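Local atomic coordinates of SWI/SNF-related matrix-associated actin-dependent regulator of chromatin subfamily A-like protein 1 (Mus musculus, PDB entry 4O66), a protein that probably uses ATP hydrolysis to remodel DNA during replication and repair, its HARP domain serving to recognise structured nucleic acid substrates. Residues G27-Q30 against E31-A34. Sequence-based numbering, arbitrary orientation.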
ATOM      1  N   GLY A  27      -8.521   0.823   0.368  1.00 20.27           N
ATOM      2  CA  GLY A  27      -7.737   0.088   1.355  1.00 12.20           C
ATOM      3  C   GLY A  27      -6.926  -1.032   0.714  1.00 18.88           C
ATOM      4  O   GLY A  27      -7.153  -1.392  -0.443  1.00 20.64           O
ATOM      5  N   TYR A  28      -6.012  -1.605   1.488  1.00 16.19           N
ATOM      6  CA  TYR A  28      -5.176  -2.727   1.064  1.00 19.13           C
ATOM      7  C   TYR A  28      -5.866  -4.023   1.462  1.00 24.73           C
ATOM      8  O   TYR A  28      -6.989  -3.970   1.964  1.00 27.52           O
ATOM      9  CB  TYR A  28      -3.801  -2.610   1.700  1.00 11.98           C
ATOM     10  CG  TYR A  28      -3.120  -1.299   1.355  1.00 19.95           C
ATOM     11  CD1 TYR A  28      -2.589  -1.094   0.099  1.00 13.14           C
ATOM     12  CD2 TYR A  28      -3.027  -0.264   2.288  1.00 19.69           C
ATOM     13  CE1 TYR A  28      -1.960   0.092  -0.221  1.00 15.41           C
ATOM     14  CE2 TYR A  28      -2.411   0.922   1.968  1.00 12.74           C
ATOM     15  CZ  TYR A  28      -1.879   1.106   0.706  1.00 16.65           C
ATOM     16  OH  TYR A  28      -1.225   2.299   0.394  1.00 11.60           O
ATOM     17  N   ASN A  29      -5.227  -5.168   1.235  1.00 25.08           N
ATOM     18  CA  ASN A  29      -5.749  -6.443   1.739  1.00 19.16           C
ATOM     19  C   ASN A  29      -4.724  -7.100   2.649  1.00 21.95           C
ATOM     20  O   ASN A  29      -3.629  -6.576   2.812  1.00 22.97           O
ATOM     21  CB  ASN A  29      -6.169  -7.382   0.593  1.00 26.69           C
ATOM     22  CG  ASN A  29      -5.038  -7.721  -0.385  1.00 18.77           C
ATOM     23  OD1 ASN A  29      -3.871  -7.664  -0.059  1.00 22.76           O
ATOM     24  ND2 ASN A  29      -5.409  -8.139  -1.573  1.00 17.29           N
ATOM     25  N   GLN A  30      -5.095  -8.211   3.268  1.00 23.19           N
ATOM     26  CA  GLN A  30      -4.267  -8.851   4.275  1.00 16.77           C
ATOM     27  C   GLN A  30      -2.909  -9.275   3.717  1.00 19.79           C
ATOM     28  O   GLN A  30      -1.875  -9.037   4.332  1.00 24.71           O
ATOM     29  CB  GLN A  30      -5.015 -10.072   4.876  1.00 22.96           C
ATOM     30  CG  GLN A  30      -6.551  -9.916   5.025  1.00 29.54           C
ATOM     31  CD  GLN A  30      -7.016  -9.511   6.430  1.00 39.40           C
ATOM     32  OE1 GLN A  30      -6.419  -8.636   7.065  1.00 49.36           O
ATOM     33  NE2 GLN A  30      -8.098 -10.143   6.913  1.00 28.65           N
ATOM     34  N   GLU A  31      -2.911  -9.883   2.539  1.00 21.25           N
ATOM     35  CA  GLU A  31      -1.682 -10.360   1.909  1.00 28.56           C
ATOM     36  C   GLU A  31      -0.669  -9.279   1.678  1.00 26.91           C
ATOM     37  O   GLU A  31       0.517  -9.458   1.931  1.00 28.97           O
ATOM     38  CB  GLU A  31      -1.988 -10.984   0.571  1.00 29.40           C
ATOM     39  CG  GLU A  31      -2.370 -12.416   0.595  1.00 35.83           C
ATOM     40  CD  GLU A  31      -3.052 -12.800  -0.691  1.00 51.59           C
ATOM     41  OE1 GLU A  31      -4.227 -12.408  -0.833  1.00 72.04           O
ATOM     42  OE2 GLU A  31      -2.425 -13.448  -1.566  1.00 48.55           O
ATOM     43  N   LEU A  32      -1.155  -8.163   1.154  1.00 26.81           N
ATOM     44  CA  LEU A  32      -0.318  -7.042   0.773  1.00 23.99           C
ATOM     45  C   LEU A  32       0.306  -6.402   1.980  1.00 12.27           C
ATOM     46  O   LEU A  32       1.484  -6.131   1.995  1.00 15.07           O
ATOM     47  CB  LEU A  32      -1.145  -6.022  -0.026  1.00 17.90           C
ATOM     48  CG  LEU A  32      -0.374  -4.923  -0.751  1.00 22.23           C
ATOM     49  CD1 LEU A  32       0.763  -5.493  -1.571  1.00 25.41           C
ATOM     50  CD2 LEU A  32      -1.318  -4.148  -1.627  1.00 29.44           C
ATOM     51  N   ILE A  33      -0.492  -6.173   3.010  1.00 23.58           N
ATOM     52  CA  ILE A  33       0.033  -5.606   4.240  1.00 22.09           C
ATOM     53  C   ILE A  33       1.112  -6.511   4.849  1.00 17.80           C
ATOM     54  O   ILE A  33       2.089  -6.025   5.406  1.00 20.31           O
ATOM     55  CB  ILE A  33      -1.102  -5.346   5.248  1.00 18.75           C
ATOM     56  CG1 ILE A  33      -2.048  -4.308   4.650  1.00 23.06           C
ATOM     57  CG2 ILE A  33      -0.530  -4.866   6.565  1.00 25.89           C
ATOM     58  CD1 ILE A  33      -3.231  -3.964   5.483  1.00 36.08           C
ATOM     59  N   ALA A  34       0.931  -7.826   4.743  1.00 19.88           N
ATOM     60  CA  ALA A  34       1.932  -8.761   5.213  1.00 16.51           C
ATOM     61  C   ALA A  34       3.258  -8.541   4.476  1.00 21.75           C
ATOM     62  O   ALA A  34       4.305  -8.503   5.108  1.00 26.42           O
ATOM     63  CB  ALA A  34       1.450 -10.185   5.025  1.00 19.90           C
TER
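Asn29 OD1 accepts a hydrogen bond from Leu32 N, 3.0 Å away, with the donor approaching nearly end-on to the side-chain carbonyl (C=O...N 165°). The bond depends on the first torsion of Asn29: at chi1 59° its CG lies between the backbone N and the carbonyl carbon, and the short amide folds back over the start of the helix. Asparagine suits this place because its side-chain oxygen can satisfy an amide that has no preceding turn to serve it. Leu32 CB also sits close to the same oxygen, at 3.2 Å. The backbone carbonyl of Asn29 meanwhile receives Ile33 N over 3.2 Å in an almost straight bond (N-H...O 172°), and Ala34 N then bonds to Gln30 O, continuing the i to i+4 pattern. This is an N-cap: Asn29 stands at the junction where the loop after strand 21-26 turns into helix 30-38 of the HARP domain.

The close-packed side lies where Tyr28, preceding the cap, meets Leu32 and Ile33 of the first turn. Its CD1 lies 3.7 Å from CD2 of the buried Leu32, while its CB rests 3.8 Å from Ile33 CG1. A tyrosine fits here since its ring can pack against aliphatic groups and carry a hydroxyl beyond them: OH bonds to Trp51 N, and the ring meets Phe36 edge-to-face. Val71 touches both Asn29 and Leu32. The branched Ile33 also brings CG1 against Asn29 O, 3.3 Å away, beside the helical bond. On the solvent side, the exposed Gln30 leaves the backbone heading away from residues 31-34, and its chain then bends at chi2. Glu31, extended beyond CG, is only partly exposed and touches Leu68; a carboxylate near a helix N-terminus would be favoured by the helix dipole.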